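Local coordinates for protein BIFUNCTIONAL PROTEIN Proline utilization A (PutA) (Corynebacterium freiburgense, PDB 5UX5) that catalyses both steps of proline oxidation to glutamate, coupling an FAD-dependent proline dehydrogenase to an NAD-dependent aldehyde dehydrogenase in one polypeptide, at residues Tyr12-Glu18 with Val448-Trp452; Gln986-Leu990 with Val1044-Gly1048; Thr485-Pro489 with Leu539-His544. All coordinates share one frame; numbering follows the deposited sequence.

Contact 1. Residues Tyr12-Glu18 with Val448-Trp452; sequences YINRDLE and VAQRW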
loop_
_atom_site.group_PDB
_atom_site.type_symbol
_atom_site.label_atom_id
_atom_site.label_comp_id
_atom_site.label_asym_id
_atom_site.label_seq_id
_atom_site.Cartn_x
_atom_site.Cartn_y
_atom_site.Cartn_z
ATOM N N TYR A 12 -36.594 10.496 18.879
ATOM C CA TYR A 12 -36.858 10.386 17.454
ATOM C C TYR A 12 -37.544 9.062 17.080
ATOM O O TYR A 12 -38.173 8.989 16.021
ATOM C CB TYR A 12 -35.556 10.568 16.646
ATOM C CG TYR A 12 -34.368 9.679 17.015
ATOM C CD1 TYR A 12 -34.304 8.356 16.579
ATOM C CD2 TYR A 12 -33.284 10.172 17.741
ATOM C CE1 TYR A 12 -33.211 7.529 16.889
ATOM C CE2 TYR A 12 -32.173 9.346 18.054
ATOM C CZ TYR A 12 -32.146 8.023 17.626
ATOM O OH TYR A 12 -31.069 7.185 17.937
ATOM N N ILE A 13 -37.461 8.018 17.917
ATOM C CA ILE A 13 -38.105 6.749 17.583
ATOM C C ILE A 13 -39.621 6.876 17.681
ATOM O O ILE A 13 -40.151 7.582 18.546
ATOM C CB ILE A 13 -37.596 5.622 18.491
ATOM C CG1 ILE A 13 -36.079 5.575 18.490
ATOM C CG2 ILE A 13 -38.127 4.281 18.025
ATOM C CD1 ILE A 13 -35.563 4.367 19.248
ATOM N N ASN A 14 -40.326 6.209 16.772
ATOM C CA ASN A 14 -41.785 6.236 16.706
ATOM C C ASN A 14 -42.231 5.083 15.817
ATOM O O ASN A 14 -41.405 4.363 15.242
ATOM C CB ASN A 14 -42.283 7.542 16.122
ATOM C CG ASN A 14 -41.799 7.712 14.722
ATOM O OD1 ASN A 14 -42.448 7.277 13.771
ATOM N ND2 ASN A 14 -40.598 8.238 14.587
ATOM N N ARG A 15 -43.546 4.979 15.613
ATOM C CA ARG A 15 -44.106 3.855 14.867
ATOM C C ARG A 15 -44.811 4.276 13.573
ATOM O O ARG A 15 -45.658 3.533 13.073
ATOM C CB ARG A 15 -45.056 3.048 15.757
ATOM C CG ARG A 15 -44.441 2.572 17.056
ATOM C CD ARG A 15 -44.565 1.067 17.272
ATOM N NE ARG A 15 -45.835 0.517 16.804
ATOM C CZ ARG A 15 -45.978 -0.722 16.331
ATOM N NH1 ARG A 15 -44.915 -1.548 16.250
ATOM N NH2 ARG A 15 -47.180 -1.132 15.921
ATOM N N ASP A 16 -44.491 5.443 13.008
ATOM C CA ASP A 16 -45.168 5.855 11.780
ATOM C C ASP A 16 -44.917 4.855 10.652
ATOM O O ASP A 16 -45.851 4.434 9.965
ATOM C CB ASP A 16 -44.743 7.271 11.387
ATOM C CG ASP A 16 -45.248 8.310 12.365
ATOM O OD1 ASP A 16 -46.326 8.086 12.958
ATOM O OD2 ASP A 16 -44.568 9.339 12.562
ATOM N N LEU A 17 -43.659 4.454 10.453
ATOM C CA LEU A 17 -43.350 3.463 9.419
ATOM C C LEU A 17 -44.118 2.154 9.637
ATOM O O LEU A 17 -44.639 1.568 8.680
ATOM C CB LEU A 17 -41.838 3.204 9.378
ATOM C CG LEU A 17 -41.041 4.087 8.434
ATOM C CD1 LEU A 17 -39.612 3.646 8.401
ATOM C CD2 LEU A 17 -41.623 3.959 7.050
ATOM N N GLU A 18 -44.171 1.654 10.876
ATOM C CA GLU A 18 -44.972 0.456 11.139
ATOM C C GLU A 18 -46.431 0.642 10.730
ATOM O O GLU A 18 -47.042 -0.274 10.168
ATOM C CB GLU A 18 -44.876 0.036 12.611
ATOM C CG GLU A 18 -43.635 -0.822 12.898
ATOM C CD GLU A 18 -42.456 -0.055 13.440
ATOM O OE1 GLU A 18 -41.462 -0.712 13.810
ATOM O OE2 GLU A 18 -42.491 1.193 13.446
ATOM N N VAL A 448 -37.907 -2.389 7.931
ATOM C CA VAL A 448 -38.698 -1.519 8.797
ATOM C C VAL A 448 -38.498 -1.895 10.264
ATOM O O VAL A 448 -38.385 -1.023 11.138
ATOM C CB VAL A 448 -40.183 -1.573 8.382
ATOM C CG1 VAL A 448 -41.087 -0.923 9.440
ATOM C CG2 VAL A 448 -40.373 -0.909 7.031
ATOM N N ALA A 449 -38.432 -3.198 10.552
ATOM C CA ALA A 449 -38.245 -3.665 11.921
ATOM C C ALA A 449 -36.821 -3.424 12.437
ATOM O O ALA A 449 -36.639 -3.172 13.636
ATOM C CB ALA A 449 -38.602 -5.149 12.012
ATOM N N GLN A 450 -35.797 -3.509 11.572
ATOM C CA GLN A 450 -34.432 -3.335 12.053
ATOM C C GLN A 450 -33.981 -1.881 12.084
ATOM O O GLN A 450 -32.926 -1.592 12.659
ATOM C CB GLN A 450 -33.454 -4.144 11.196
ATOM C CG GLN A 450 -33.680 -5.634 11.277
ATOM C CD GLN A 450 -33.728 -6.150 12.719
ATOM O OE1 GLN A 450 -32.845 -5.863 13.533
ATOM N NE2 GLN A 450 -34.773 -6.914 13.034
ATOM N N ARG A 451 -34.782 -0.972 11.529
ATOM C CA ARG A 451 -34.451 0.445 11.383
ATOM C C ARG A 451 -33.735 1.066 12.583
ATOM O O ARG A 451 -32.711 1.727 12.425
ATOM C CB ARG A 451 -35.764 1.175 11.091
ATOM C CG ARG A 451 -35.828 2.628 11.450
ATOM C CD ARG A 451 -37.241 3.136 11.229
ATOM N NE ARG A 451 -38.204 2.072 11.478
ATOM C CZ ARG A 451 -39.439 2.261 11.933
ATOM N NH1 ARG A 451 -39.890 3.479 12.191
ATOM N NH2 ARG A 451 -40.221 1.215 12.128
ATOM N N TRP A 452 -34.244 0.867 13.797
ATOM C CA TRP A 452 -33.641 1.501 14.969
ATOM C C TRP A 452 -32.577 0.646 15.637
ATOM O O TRP A 452 -31.885 1.129 16.537
ATOM C CB TRP A 452 -34.722 1.834 16.005
ATOM C CG TRP A 452 -35.892 2.602 15.444
ATOM C CD1 TRP A 452 -37.184 2.167 15.325
ATOM C CD2 TRP A 452 -35.875 3.942 14.931
ATOM N NE1 TRP A 452 -37.963 3.145 14.763
ATOM C CE2 TRP A 452 -37.183 4.244 14.512
ATOM C CE3 TRP A 452 -34.881 4.911 14.784
ATOM C CZ2 TRP A 452 -37.517 5.478 13.955
ATOM C CZ3 TRP A 452 -35.214 6.118 14.238
ATOM C CH2 TRP A 452 -36.523 6.399 13.831
#

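Contact 2. Residues Gln986-Leu990 with Val1044-Gly1048; sequences QFNRL and VLADG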
loop_
_atom_site.group_PDB
_atom_site.type_symbol
_atom_site.label_atom_id
_atom_site.label_comp_id
_atom_site.label_asym_id
_atom_site.label_seq_id
_atom_site.Cartn_x
_atom_site.Cartn_y
_atom_site.Cartn_z
ATOM N N GLN A 986 30.364 -36.285 -2.400
ATOM C CA GLN A 986 29.675 -35.013 -2.179
ATOM C C GLN A 986 29.347 -34.334 -3.502
ATOM O O GLN A 986 28.258 -33.772 -3.664
ATOM C CB GLN A 986 30.510 -34.084 -1.295
ATOM C CG GLN A 986 30.750 -34.626 0.103
ATOM C CD GLN A 986 31.787 -33.840 0.896
ATOM O OE1 GLN A 986 32.110 -32.701 0.567
ATOM N NE2 GLN A 986 32.318 -34.452 1.944
ATOM N N PHE A 987 30.262 -34.398 -4.473
ATOM C CA PHE A 987 29.925 -33.884 -5.792
ATOM C C PHE A 987 28.701 -34.580 -6.390
ATOM O O PHE A 987 27.947 -33.961 -7.143
ATOM C CB PHE A 987 31.112 -33.993 -6.739
ATOM C CG PHE A 987 30.994 -33.092 -7.925
ATOM C CD1 PHE A 987 31.349 -31.749 -7.828
ATOM C CD2 PHE A 987 30.483 -33.558 -9.124
ATOM C CE1 PHE A 987 31.219 -30.886 -8.915
ATOM C CE2 PHE A 987 30.347 -32.698 -10.228
ATOM C CZ PHE A 987 30.716 -31.361 -10.117
ATOM N N ASN A 988 28.519 -35.878 -6.131
ATOM C CA ASN A 988 27.317 -36.560 -6.609
ATOM C C ASN A 988 26.078 -36.074 -5.863
ATOM O O ASN A 988 24.994 -35.937 -6.451
ATOM C CB ASN A 988 27.476 -38.074 -6.470
ATOM C CG ASN A 988 28.416 -38.667 -7.515
ATOM O OD1 ASN A 988 28.725 -38.041 -8.530
ATOM N ND2 ASN A 988 28.867 -39.891 -7.265
ATOM N N ARG A 989 26.219 -35.804 -4.565
ATOM C CA ARG A 989 25.106 -35.226 -3.831
ATOM C C ARG A 989 24.672 -33.907 -4.459
ATOM O O ARG A 989 23.482 -33.587 -4.460
ATOM C CB ARG A 989 25.477 -35.010 -2.362
ATOM C CG ARG A 989 24.267 -34.769 -1.497
ATOM C CD ARG A 989 23.824 -33.287 -1.464
ATOM N NE ARG A 989 22.581 -33.140 -0.719
ATOM C CZ ARG A 989 21.378 -33.243 -1.267
ATOM N NH1 ARG A 989 21.241 -33.462 -2.559
ATOM N NH2 ARG A 989 20.313 -33.137 -0.517
ATOM N N LEU A 990 25.635 -33.101 -4.938
ATOM C CA LEU A 990 25.292 -31.874 -5.650
ATOM C C LEU A 990 24.717 -32.151 -7.041
ATOM O O LEU A 990 23.920 -31.358 -7.545
ATOM C CB LEU A 990 26.510 -30.944 -5.743
ATOM C CG LEU A 990 27.195 -30.381 -4.476
ATOM C CD1 LEU A 990 28.155 -29.307 -4.830
ATOM C CD2 LEU A 990 26.220 -29.865 -3.463
ATOM N N VAL A 1044 28.261 -30.634 3.504
ATOM C CA VAL A 1044 27.191 -30.981 2.581
ATOM C C VAL A 1044 26.158 -31.813 3.321
ATOM O O VAL A 1044 26.474 -32.878 3.865
ATOM C CB VAL A 1044 27.744 -31.733 1.365
ATOM C CG1 VAL A 1044 26.637 -32.040 0.410
ATOM C CG2 VAL A 1044 28.793 -30.884 0.680
ATOM N N LEU A 1045 24.914 -31.342 3.337
ATOM C CA LEU A 1045 23.864 -32.005 4.100
ATOM C C LEU A 1045 23.074 -32.964 3.231
ATOM O O LEU A 1045 22.742 -32.666 2.077
ATOM C CB LEU A 1045 22.901 -31.012 4.729
ATOM C CG LEU A 1045 23.574 -30.029 5.657
ATOM C CD1 LEU A 1045 22.513 -29.194 6.379
ATOM C CD2 LEU A 1045 24.494 -30.729 6.614
ATOM N N ALA A 1046 22.777 -34.126 3.810
ATOM C CA ALA A 1046 21.839 -35.033 3.176
ATOM C C ALA A 1046 20.465 -34.396 3.101
ATOM O O ALA A 1046 19.752 -34.573 2.112
ATOM C CB ALA A 1046 21.793 -36.355 3.941
ATOM N N ASP A 1047 20.083 -33.645 4.142
ATOM C CA ASP A 1047 18.746 -33.068 4.231
ATOM C C ASP A 1047 18.582 -31.983 3.184
ATOM O O ASP A 1047 19.029 -30.848 3.383
ATOM C CB ASP A 1047 18.481 -32.489 5.619
ATOM C CG ASP A 1047 16.958 -32.336 5.908
ATOM O OD1 ASP A 1047 16.144 -32.561 4.987
ATOM O OD2 ASP A 1047 16.577 -31.975 7.042
ATOM N N GLY A 1048 17.851 -32.295 2.111
ATOM C CA GLY A 1048 17.589 -31.301 1.088
ATOM C C GLY A 1048 16.773 -30.118 1.571
ATOM O O GLY A 1048 16.872 -29.023 0.984
#

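Contact 3. Residues Thr485-Pro489 with Leu539-His544; sequences TLEDP and LGVMTH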
loop_
_atom_site.group_PDB
_atom_site.type_symbol
_atom_site.label_atom_id
_atom_site.label_comp_id
_atom_site.label_asym_id
_atom_site.label_seq_id
_atom_site.Cartn_x
_atom_site.Cartn_y
_atom_site.Cartn_z
ATOM N N THR A 485 -0.497 16.200 17.518
ATOM C CA THR A 485 0.265 16.401 18.750
ATOM C C THR A 485 1.575 15.612 18.806
ATOM O O THR A 485 2.100 15.391 19.900
ATOM C CB THR A 485 -0.598 16.068 19.982
ATOM O OG1 THR A 485 -0.792 14.645 20.099
ATOM C CG2 THR A 485 -1.950 16.786 19.936
ATOM N N LEU A 486 2.140 15.215 17.671
ATOM C CA LEU A 486 3.353 14.401 17.715
ATOM C C LEU A 486 4.536 15.188 18.275
ATOM O O LEU A 486 4.655 16.399 18.082
ATOM C CB LEU A 486 3.688 13.857 16.324
ATOM C CG LEU A 486 2.917 12.631 15.811
ATOM C CD1 LEU A 486 3.408 12.250 14.435
ATOM C CD2 LEU A 486 3.033 11.433 16.782
ATOM N N GLU A 487 5.409 14.492 18.990
ATOM C CA GLU A 487 6.524 15.140 19.668
ATOM C C GLU A 487 7.831 14.967 18.892
ATOM O O GLU A 487 7.892 14.270 17.882
ATOM C CB GLU A 487 6.642 14.590 21.087
ATOM C CG GLU A 487 5.366 14.802 21.898
ATOM C CD GLU A 487 5.553 14.442 23.343
ATOM O OE1 GLU A 487 5.762 13.245 23.630
ATOM O OE2 GLU A 487 5.518 15.357 24.195
ATOM N N ASP A 488 8.894 15.623 19.384
ATOM C CA ASP A 488 10.224 15.607 18.761
ATOM C C ASP A 488 11.223 15.086 19.792
ATOM O O ASP A 488 12.024 15.856 20.347
ATOM C CB ASP A 488 10.599 16.999 18.245
ATOM C CG ASP A 488 11.994 17.063 17.612
ATOM O OD1 ASP A 488 12.625 16.000 17.433
ATOM O OD2 ASP A 488 12.440 18.178 17.245
ATOM N N PRO A 489 11.232 13.775 20.041
ATOM C CA PRO A 489 12.016 13.259 21.166
ATOM C C PRO A 489 13.502 13.415 20.919
ATOM O O PRO A 489 13.992 13.232 19.804
ATOM C CB PRO A 489 11.584 11.794 21.272
ATOM C CG PRO A 489 10.815 11.481 20.040
ATOM C CD PRO A 489 10.380 12.745 19.414
ATOM N N LEU A 539 6.749 7.512 15.847
ATOM C CA LEU A 539 6.386 8.465 14.799
ATOM C C LEU A 539 7.025 9.831 15.053
ATOM O O LEU A 539 7.550 10.470 14.131
ATOM C CB LEU A 539 4.863 8.567 14.692
ATOM C CG LEU A 539 4.204 7.284 14.164
ATOM C CD1 LEU A 539 2.694 7.400 14.062
ATOM C CD2 LEU A 539 4.805 6.887 12.822
ATOM N N GLY A 540 6.994 10.284 16.305
ATOM C CA GLY A 540 7.632 11.540 16.647
ATOM C C GLY A 540 9.088 11.602 16.234
ATOM O O GLY A 540 9.528 12.584 15.637
ATOM N N VAL A 541 9.869 10.570 16.572
ATOM C CA VAL A 541 11.298 10.646 16.251
ATOM C C VAL A 541 11.548 10.388 14.766
ATOM O O VAL A 541 12.481 10.956 14.182
ATOM C CB VAL A 541 12.147 9.705 17.119
ATOM C CG1 VAL A 541 11.946 8.237 16.713
ATOM C CG2 VAL A 541 13.622 10.132 17.054
ATOM N N MET A 542 10.729 9.549 14.128
ATOM C CA MET A 542 10.935 9.265 12.717
ATOM C C MET A 542 10.604 10.451 11.840
ATOM O O MET A 542 11.246 10.631 10.803
ATOM C CB MET A 542 10.101 8.067 12.291
ATOM C CG MET A 542 10.556 6.818 12.955
ATOM S SD MET A 542 9.376 5.467 12.880
ATOM C CE MET A 542 9.712 4.781 11.271
ATOM N N THR A 543 9.613 11.270 12.224
ATOM C CA THR A 543 9.226 12.412 11.390
ATOM C C THR A 543 10.158 13.606 11.568
ATOM O O THR A 543 10.220 14.457 10.676
ATOM C CB THR A 543 7.764 12.826 11.652
ATOM O OG1 THR A 543 7.534 13.016 13.052
ATOM C CG2 THR A 543 6.789 11.756 11.156
ATOM N N HIS A 544 10.931 13.657 12.658
ATOM C CA HIS A 544 11.909 14.723 12.860
ATOM C C HIS A 544 13.322 14.258 12.492
ATOM O O HIS A 544 13.904 14.753 11.520
ATOM C CB HIS A 544 11.833 15.221 14.302
ATOM C CG HIS A 544 10.527 15.878 14.612
ATOM N ND1 HIS A 544 9.469 15.199 15.179
ATOM C CD2 HIS A 544 10.086 17.137 14.381
ATOM C CE1 HIS A 544 8.439 16.015 15.296
ATOM N NE2 HIS A 544 8.788 17.196 14.819
#

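Contact 1. Residues Tyr12-Glu18 with Val448-Trp452
Ile13 lays its CG2 methyl over the Trp452 indole, 3.5 Å from the centroid of the five-membered ring and 10° off the ring normal, a CH-pi contact. With CG1 beside its backbone N, Ile13 directs CG2 at the pyrrole part while CG1 runs alongside CD2 and CE3. The opposite indole face rests on Arg451 CG, so Trp452 is sandwiched between two aliphatic chains. At the benzene end Tyr12 meets the indole obliquely, the planes 40° apart and Tyr12 CD1 3.4 Å from Trp452 CZ3. Next to this aromatic group lies the Arg451 guanidinium, with Leu17 CB over one face (3.4 Å to Arg451 NH1) and Trp452 NE1 over the other. Leu17 CB also packs on Val448 CG1 at 4.2 Å; the Val448 side chain is about 13 Å from the bound FAD. The guanidinium edge serves polar partners: Arg451 NE donates to Val448 O at 3.1 Å, in the carbonyl plane on a lone pair. The bend at chi3 (32°) folds the chain back to this carbonyl, three residues earlier. Arg451 NH2 is paired with Glu18 OE2 as a salt bridge, though the place of NH2 is doubtful. Asp335 gives NH1 a second, sounder salt bridge. Behind the first shell, Asn14 shapes the approach to helix 16-31: Asn14 OD1 accepts from Asp16 N at 2.8 Å in an Asx turn, and its ND2 also reaches Asp335. The contact joins the start of helix 16-31 to the later part of helix 438-450 and the residues after it, outside the proline dehydrogenase barrel, against helix 323-337 and helix 354-367, which precede and follow barrel strand 345-350.

Contact 2. Residues Gln986-Leu990 with Val1044-Gly1048
Arg989 leaves its helix with CG opposite the backbone N (chi1 -165°) and turns sharply at chi2 (-86°), which sends the guanidinium across to the carbonyls of Leu1045 and Ala1046. Val1044 sets CG1 against this chain and CG2 against Gln986. Arg989 NE donates to Leu1045 O at 2.8 Å in an almost straight bond (178°), with the oxygen in the guanidinium plane but the donor tilted from the carbonyl plane. Arg989 NH2 makes a weak bond to Ala1046 O at 3.0 Å; its stronger partner is Asp945 on helix 936-953, in a salt bridge. This is in the C-terminal part of PutA, where helix 984-997 connects the paired parallel strands 965-980 and 1000-1003, and the loop after strand 1038-1040 comes back beside it. Val1044 CG1 slides along Arg989, 3.6 Å from Arg989 CD, and lies more loosely against Leu990 CD2. Val1044 CG2 sits 3.8 Å from Gln986 OE1, an amide oxygen that accepts from Gly1020 N. Further along the loop, the backbone N atoms of Ala1046 and Asp1047 bind Asp915, while Asp1047 OD1 caps helix 1048-1051 through Arg1049 N and its OD2 bonds to Ser580.

Contact 3. Residues Thr485-Pro489 with Leu539-His544
The carbonyl oxygen of Leu539, whose side chain packs on Leu486, takes two bonds: Thr543 OG1 at 2.8 Å and Thr543 N at 2.9 Å approach Leu539 O from opposite faces of its plane. The hydroxyl is thereby satisfied by the carbonyl four residues back, with Leu486 CD1 loosely beside it. One residue on, Gly540 O receives a bond from His544 ND1 at 2.7 Å, nearly straight (170°) and with the oxygen close to the imidazole plane. This fixes the rotation of the ring and turns a face to the loop. Asp488 lies over that face: Asp488 CB makes a CH-pi contact over the ring centre, 3.6 Å from the His544 centroid, and the carboxylate stacks on the imidazole with the planes only 11° apart. The extended chi1 of Asp488, with CG opposite its backbone N, carries the carboxylate from the ring centre toward His544 CG and CB. A carboxylate so near would probably favour a positively charged imidazole. The arrangement sets the loop between helix 477-484 and helix 499-511 across residues 539-544 of helix 535-544, a helix of the aldehyde dehydrogenase family region. The closest backbone approach is at Gly540, where no side chain stands between helix and loop; Gly540 CA is 4.8 Å from Glu487 CA. Apolar contacts lie on each side of this crossing. Leu486 straddles Leu539 CB with both methyls, CD1 and CD2 each at 4.0 Å, and also touches Ile550. Pro489 meets Val541 at about a right angle, Pro489 CG 3.7 Å from Val541 CB. Val541 packs in turn on helix 624-636, whose Arg625 makes a weak bond to Pro489 O, and the His544 ring also meets that of His757.

How the contacts relate
The three contacts share no elements and no touching atoms. Contacts 1 and 2 lie on opposite sides of the chain's centre, their own centres about 75 Å apart; contact 3 is nearer the middle. Contact 2 is buried, whereas contacts 1 and 3 are partly buried and include exposed residues. Contact 1 brings two helices and the chain around them together outside the proline dehydrogenase barrel; contacts 2 and 3 each set a loop on a helix, in the C-terminal part and against the aldehyde dehydrogenase helix 535-544. Contact 1 combines indole packing with an arginine paired to acids, contact 2 uses an arginine on backbone carbonyls, and contact 3, without a hydrogen bond across it, relies on stacking and apolar contacts.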